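Local coordinates for zinc transport protein ZntB (Vibrio parahaemolyticus RIMD 2210633, PDB 3CK6) that probably imports zinc ions together with protons across the inner membrane, its cytoplasmic domain assembling into a funnel-shaped homopentamer, at residues L79-I84 and E143-K148; F163-E168 and D238-N243. The protein carries 1 engineered substitution. All coordinates share one frame; numbering follows the deposited sequence.

Interaction 1: residues L79-I84 and E143-K148; sequences LILRGI and EGLNGK
The forked end of L145, from 143-148, reaches over the peptide link between R82 and G83: one methyl, CD1, is near R82 O, and the other, CD2, sits 3.9 Å from G83 CA. A second flat group, the carbonyl of K148, has I84 CG1 beside it, 3.7 Å from K148 O and only a little farther from its carbon, which is an approach alongside the C=O bond. G83 has no side chain, and L145 CD2 occupies the side where one would project, so the backbones come close here. With CG anti to its own carbonyl carbon (chi1 -68°), L145 sends its fork to the strand, and its CD1 also meets L81 CD1 at 3.8 Å, the two leucines crossing at a slant. The contact is part of the α/β packing of the CorA-family cytoplasmic domain: helix 134-161 lies along one face of the mixed sheet at strand 77-83, and the axes of 79-83 and 143-148 approach to 8.4 Å at 29°. I142, one turn before N146, adds to the cover on L81. A water joins the two backbones, accepting from I84 N at 3.0 Å and donating to L145 O at 2.8 Å. R82 points away from the helix, its guanidinium in cation-pi contact with F186 and bonded to M95 O, while the amine of K148 leaves to form a salt bridge with E120. Within the helix, N146 ND2 donates to E143 OE1 at 3.2 Å, nearly straight (166°), in the amide plane but from above the carboxylate plane; N218 donates to the same oxygen.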
loop_
_atom_site.group_PDB
_atom_site.type_symbol
_atom_site.label_atom_id
_atom_site.label_comp_id
_atom_site.label_asym_id
_atom_site.label_seq_id
_atom_site.Cartn_x
_atom_site.Cartn_y
_atom_site.Cartn_z
ATOM N N LEU E 79 -7.532 -21.619 -14.242
ATOM C CA LEU E 79 -8.102 -20.298 -14.019
ATOM C C LEU E 79 -9.467 -20.418 -13.345
ATOM O O LEU E 79 -10.385 -21.081 -13.841
ATOM C CB LEU E 79 -8.268 -19.539 -15.340
ATOM C CG LEU E 79 -8.792 -18.110 -15.255
ATOM C CD1 LEU E 79 -7.801 -17.178 -14.530
ATOM C CD2 LEU E 79 -9.085 -17.609 -16.664
ATOM N N ILE E 80 -9.586 -19.753 -12.210
ATOM C CA ILE E 80 -10.826 -19.746 -11.462
ATOM C C ILE E 80 -11.415 -18.361 -11.468
ATOM O O ILE E 80 -10.700 -17.400 -11.195
ATOM C CB ILE E 80 -10.588 -20.266 -10.004
ATOM C CG1 ILE E 80 -10.082 -21.716 -10.074
ATOM C CG2 ILE E 80 -11.873 -20.108 -9.147
ATOM C CD1 ILE E 80 -9.524 -22.296 -8.758
ATOM N N LEU E 81 -12.727 -18.274 -11.741
ATOM C CA LEU E 81 -13.451 -17.021 -11.852
ATOM C C LEU E 81 -14.811 -17.102 -11.179
ATOM O O LEU E 81 -15.313 -18.184 -10.900
ATOM C CB LEU E 81 -13.665 -16.638 -13.328
ATOM C CG LEU E 81 -12.393 -16.509 -14.178
ATOM C CD1 LEU E 81 -12.803 -16.379 -15.628
ATOM C CD2 LEU E 81 -11.498 -15.313 -13.743
ATOM N N ARG E 82 -15.382 -15.943 -10.907
ATOM C CA ARG E 82 -16.713 -15.853 -10.345
ATOM C C ARG E 82 -17.620 -15.020 -11.256
ATOM O O ARG E 82 -17.156 -14.106 -11.965
ATOM C CB ARG E 82 -16.651 -15.271 -8.929
ATOM C CG ARG E 82 -16.021 -16.193 -7.898
ATOM C CD ARG E 82 -17.076 -16.775 -6.924
ATOM N NE ARG E 82 -16.446 -17.660 -5.928
ATOM C CZ ARG E 82 -17.061 -18.206 -4.878
ATOM N NH1 ARG E 82 -18.349 -17.995 -4.658
ATOM N NH2 ARG E 82 -16.371 -18.963 -4.033
ATOM N N GLY E 83 -18.917 -15.349 -11.231
ATOM C CA GLY E 83 -19.942 -14.621 -11.969
ATOM C C GLY E 83 -21.195 -14.430 -11.141
ATOM O O GLY E 83 -21.377 -15.096 -10.114
ATOM N N ILE E 84 -22.058 -13.529 -11.599
ATOM C CA ILE E 84 -23.376 -13.287 -10.958
ATOM C C ILE E 84 -24.225 -14.572 -10.951
ATOM O O ILE E 84 -24.248 -15.321 -11.920
ATOM C CB ILE E 84 -24.123 -12.129 -11.660
ATOM C CG1 ILE E 84 -23.285 -10.847 -11.608
ATOM C CG2 ILE E 84 -25.506 -11.836 -11.004
ATOM C CD1 ILE E 84 -22.960 -10.354 -10.165
ATOM N N GLU E 143 -14.912 -11.891 -20.680
ATOM C CA GLU E 143 -15.712 -10.706 -20.974
ATOM C C GLU E 143 -17.216 -10.910 -20.726
ATOM O O GLU E 143 -17.915 -9.968 -20.333
ATOM C CB GLU E 143 -15.479 -10.195 -22.399
ATOM C CG GLU E 143 -14.097 -9.580 -22.616
ATOM C CD GLU E 143 -13.994 -8.109 -22.160
ATOM O OE1 GLU E 143 -14.481 -7.764 -21.051
ATOM O OE2 GLU E 143 -13.397 -7.290 -22.915
ATOM N N GLY E 144 -17.714 -12.118 -20.977
ATOM C CA GLY E 144 -19.128 -12.405 -20.722
ATOM C C GLY E 144 -19.457 -12.229 -19.240
ATOM O O GLY E 144 -20.445 -11.589 -18.894
ATOM N N LEU E 145 -18.616 -12.813 -18.382
ATOM C CA LEU E 145 -18.726 -12.684 -16.923
ATOM C C LEU E 145 -18.653 -11.218 -16.457
ATOM O O LEU E 145 -19.472 -10.799 -15.631
ATOM C CB LEU E 145 -17.678 -13.556 -16.218
ATOM C CG LEU E 145 -17.827 -15.084 -16.306
ATOM C CD1 LEU E 145 -16.599 -15.777 -15.729
ATOM C CD2 LEU E 145 -19.095 -15.563 -15.622
ATOM N N ASN E 146 -17.702 -10.440 -17.003
ATOM C CA ASN E 146 -17.648 -8.972 -16.795
ATOM C C ASN E 146 -18.955 -8.278 -17.162
ATOM O O ASN E 146 -19.500 -7.509 -16.360
ATOM C CB ASN E 146 -16.539 -8.321 -17.653
ATOM C CG ASN E 146 -15.146 -8.542 -17.100
ATOM O OD1 ASN E 146 -14.991 -8.923 -15.934
ATOM N ND2 ASN E 146 -14.105 -8.275 -17.937
ATOM N N GLY E 147 -19.416 -8.514 -18.397
ATOM C CA GLY E 147 -20.670 -7.953 -18.905
ATOM C C GLY E 147 -21.854 -8.167 -17.963
ATOM O O GLY E 147 -22.623 -7.241 -17.692
ATOM N N LYS E 148 -22.014 -9.385 -17.461
ATOM C CA LYS E 148 -23.113 -9.652 -16.511
ATOM C C LYS E 148 -22.938 -8.998 -15.137
ATOM O O LYS E 148 -23.927 -8.618 -14.504
ATOM C CB LYS E 148 -23.382 -11.164 -16.386
ATOM C CG LYS E 148 -23.685 -11.857 -17.730
ATOM C CD LYS E 148 -24.862 -11.214 -18.448
ATOM C CE LYS E 148 -25.148 -11.910 -19.763
ATOM N NZ LYS E 148 -26.375 -11.363 -20.437
HETATM O O HOH W 1 -21.082 -12.673 -14.299
#

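Interaction 2: residues F163-E168 and D238-N243; sequences FDVNDE and DEIKHN
V165 makes the apolar contacts, its two methyls divided between neighbouring parts of helix 209-246. CG2, anti to the backbone N, sits over the helix backbone: it lies 3.6 Å from E239 O and 3.7 Å from N243 CB, with I240 CG1 farther off at 4.3 Å. CG1, held between the backbone N and the carbonyl carbon (chi1 66°), faces the carboxylate of E239 and is 3.2 Å from E239 OE2, a close methyl-to-oxygen contact. The valine is the first inner residue of a type I turn from D164 to D167, closed by D167 N to D164 O at 3.0 Å; the turn lies in the connection between helices 134-161 and 173-199, at the end of the long helical arm of this CorA-family funnel subunit. T170 OG1 and Y171 OH bond to backbone atoms of this loop. Among polar groups, N166 OD1 and N243 ND2 are 3.6 Å apart without a hydrogen bond, their amide planes turned by 76°. The same helix also touches a neighbouring subunit: H242 meets H173 of that subunit edge-to-face, and E239 OE1 makes a long, weak ion pair with its K178.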
loop_
_atom_site.group_PDB
_atom_site.type_symbol
_atom_site.label_atom_id
_atom_site.label_comp_id
_atom_site.label_asym_id
_atom_site.label_seq_id
_atom_site.Cartn_x
_atom_site.Cartn_y
_atom_site.Cartn_z
ATOM N N PHE E 163 -31.701 7.172 -3.686
ATOM C CA PHE E 163 -31.538 7.596 -2.284
ATOM C C PHE E 163 -32.020 9.024 -2.134
ATOM O O PHE E 163 -31.550 9.925 -2.834
ATOM C CB PHE E 163 -30.079 7.541 -1.805
ATOM C CG PHE E 163 -29.537 6.151 -1.597
ATOM C CD1 PHE E 163 -30.389 5.066 -1.379
ATOM C CD2 PHE E 163 -28.152 5.933 -1.590
ATOM C CE1 PHE E 163 -29.873 3.778 -1.183
ATOM C CE2 PHE E 163 -27.627 4.651 -1.397
ATOM C CZ PHE E 163 -28.491 3.574 -1.197
ATOM N N ASP E 164 -32.960 9.217 -1.216
ATOM C CA ASP E 164 -33.461 10.539 -0.892
ATOM C C ASP E 164 -33.627 10.604 0.623
ATOM O O ASP E 164 -34.423 9.862 1.203
ATOM C CB ASP E 164 -34.775 10.803 -1.624
ATOM C CG ASP E 164 -35.353 12.167 -1.308
ATOM O OD1 ASP E 164 -34.835 13.182 -1.839
ATOM O OD2 ASP E 164 -36.326 12.214 -0.532
ATOM N N VAL E 165 -32.840 11.477 1.244
ATOM C CA VAL E 165 -32.726 11.561 2.700
ATOM C C VAL E 165 -34.063 11.919 3.400
ATOM O O VAL E 165 -34.276 11.581 4.571
ATOM C CB VAL E 165 -31.555 12.516 3.108
ATOM C CG1 VAL E 165 -31.844 13.972 2.712
ATOM C CG2 VAL E 165 -31.233 12.398 4.594
ATOM N N ASN E 166 -34.964 12.559 2.664
ATOM C CA ASN E 166 -36.259 12.967 3.215
ATOM C C ASN E 166 -37.380 11.953 2.973
ATOM O O ASN E 166 -38.540 12.186 3.332
ATOM C CB ASN E 166 -36.637 14.345 2.679
ATOM C CG ASN E 166 -35.729 15.433 3.211
ATOM O OD1 ASN E 166 -35.851 15.843 4.369
ATOM N ND2 ASN E 166 -34.804 15.897 2.376
ATOM N N ASP E 167 -37.015 10.815 2.386
ATOM C CA ASP E 167 -37.974 9.776 2.060
ATOM C C ASP E 167 -37.453 8.440 2.574
ATOM O O ASP E 167 -36.672 7.768 1.892
ATOM C CB ASP E 167 -38.185 9.736 0.546
ATOM C CG ASP E 167 -39.326 8.831 0.123
ATOM O OD1 ASP E 167 -39.865 8.065 0.958
ATOM O OD2 ASP E 167 -39.683 8.888 -1.072
ATOM N N GLU E 168 -37.894 8.067 3.775
ATOM C CA GLU E 168 -37.440 6.844 4.450
ATOM C C GLU E 168 -37.662 5.553 3.648
ATOM O O GLU E 168 -36.937 4.566 3.828
ATOM C CB GLU E 168 -38.068 6.744 5.841
ATOM C CG GLU E 168 -37.585 7.843 6.786
ATOM C CD GLU E 168 -38.327 7.868 8.099
ATOM O OE1 GLU E 168 -38.245 6.873 8.852
ATOM O OE2 GLU E 168 -38.986 8.890 8.387
ATOM N N ASP E 238 -24.012 9.285 6.154
ATOM C CA ASP E 238 -23.735 10.616 6.722
ATOM C C ASP E 238 -24.908 11.580 6.533
ATOM O O ASP E 238 -25.196 12.378 7.422
ATOM C CB ASP E 238 -22.464 11.243 6.122
ATOM C CG ASP E 238 -21.184 10.536 6.561
ATOM O OD1 ASP E 238 -20.125 10.827 5.961
ATOM O OD2 ASP E 238 -21.225 9.687 7.479
ATOM N N GLU E 239 -25.558 11.515 5.370
ATOM C CA GLU E 239 -26.749 12.328 5.078
ATOM C C GLU E 239 -27.872 12.096 6.089
ATOM O O GLU E 239 -28.420 13.051 6.659
ATOM C CB GLU E 239 -27.267 12.034 3.669
ATOM C CG GLU E 239 -27.123 13.172 2.692
ATOM C CD GLU E 239 -27.932 12.963 1.421
ATOM O OE1 GLU E 239 -27.532 12.127 0.580
ATOM O OE2 GLU E 239 -28.962 13.649 1.255
ATOM N N ILE E 240 -28.199 10.820 6.296
ATOM C CA ILE E 240 -29.221 10.394 7.257
ATOM C C ILE E 240 -28.888 10.837 8.681
ATOM O O ILE E 240 -29.725 11.431 9.357
ATOM C CB ILE E 240 -29.419 8.859 7.214
ATOM C CG1 ILE E 240 -30.038 8.444 5.882
ATOM C CG2 ILE E 240 -30.294 8.371 8.403
ATOM C CD1 ILE E 240 -29.935 6.960 5.589
ATOM N N LYS E 241 -27.663 10.554 9.119
ATOM C CA LYS E 241 -27.222 10.847 10.481
ATOM C C LYS E 241 -27.336 12.338 10.799
ATOM O O LYS E 241 -27.840 12.719 11.866
ATOM C CB LYS E 241 -25.787 10.362 10.678
ATOM C CG LYS E 241 -25.548 9.551 11.948
ATOM C CD LYS E 241 -25.028 10.413 13.100
ATOM C CE LYS E 241 -24.330 9.568 14.178
ATOM N NZ LYS E 241 -22.992 9.034 13.732
ATOM N N HIS E 242 -26.888 13.166 9.858
ATOM C CA HIS E 242 -26.977 14.621 9.955
ATOM C C HIS E 242 -28.437 15.088 10.015
ATOM O O HIS E 242 -28.817 15.839 10.913
ATOM C CB HIS E 242 -26.256 15.264 8.765
ATOM C CG HIS E 242 -25.858 16.690 8.988
ATOM N ND1 HIS E 242 -26.593 17.755 8.508
ATOM C CD2 HIS E 242 -24.791 17.229 9.625
ATOM C CE1 HIS E 242 -25.999 18.887 8.841
ATOM N NE2 HIS E 242 -24.903 18.596 9.520
ATOM N N ASN E 243 -29.245 14.616 9.070
ATOM C CA ASN E 243 -30.672 14.937 8.988
ATOM C C ASN E 243 -31.453 14.565 10.260
ATOM O O ASN E 243 -32.386 15.272 10.656
ATOM C CB ASN E 243 -31.269 14.250 7.750
ATOM C CG ASN E 243 -32.734 14.583 7.525
ATOM O OD1 ASN E 243 -33.617 13.987 8.141
ATOM N ND2 ASN E 243 -32.998 15.509 6.609
#

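How the interactions relate
Interactions 1 and 2 are set far apart on one elongated subunit, their centres 35 Å apart and their nearest atoms about 17 Å. The same two long helices connect them. Helix 134-161 carries 143-148 against the sheet and then runs out to the loop that holds 163-168; helix 209-246 passes beside E143 and N146 through A215 and N218, and carries 238-243 near its far end. Interaction 1 is buried, with its centre about 2 Å from the centre of the chain, and no other subunit touches it. Interaction 2 is a surface contact with its centre about 36 Å from the centre of the chain, where helix 209-246 also faces neighbouring copies in the pentamer.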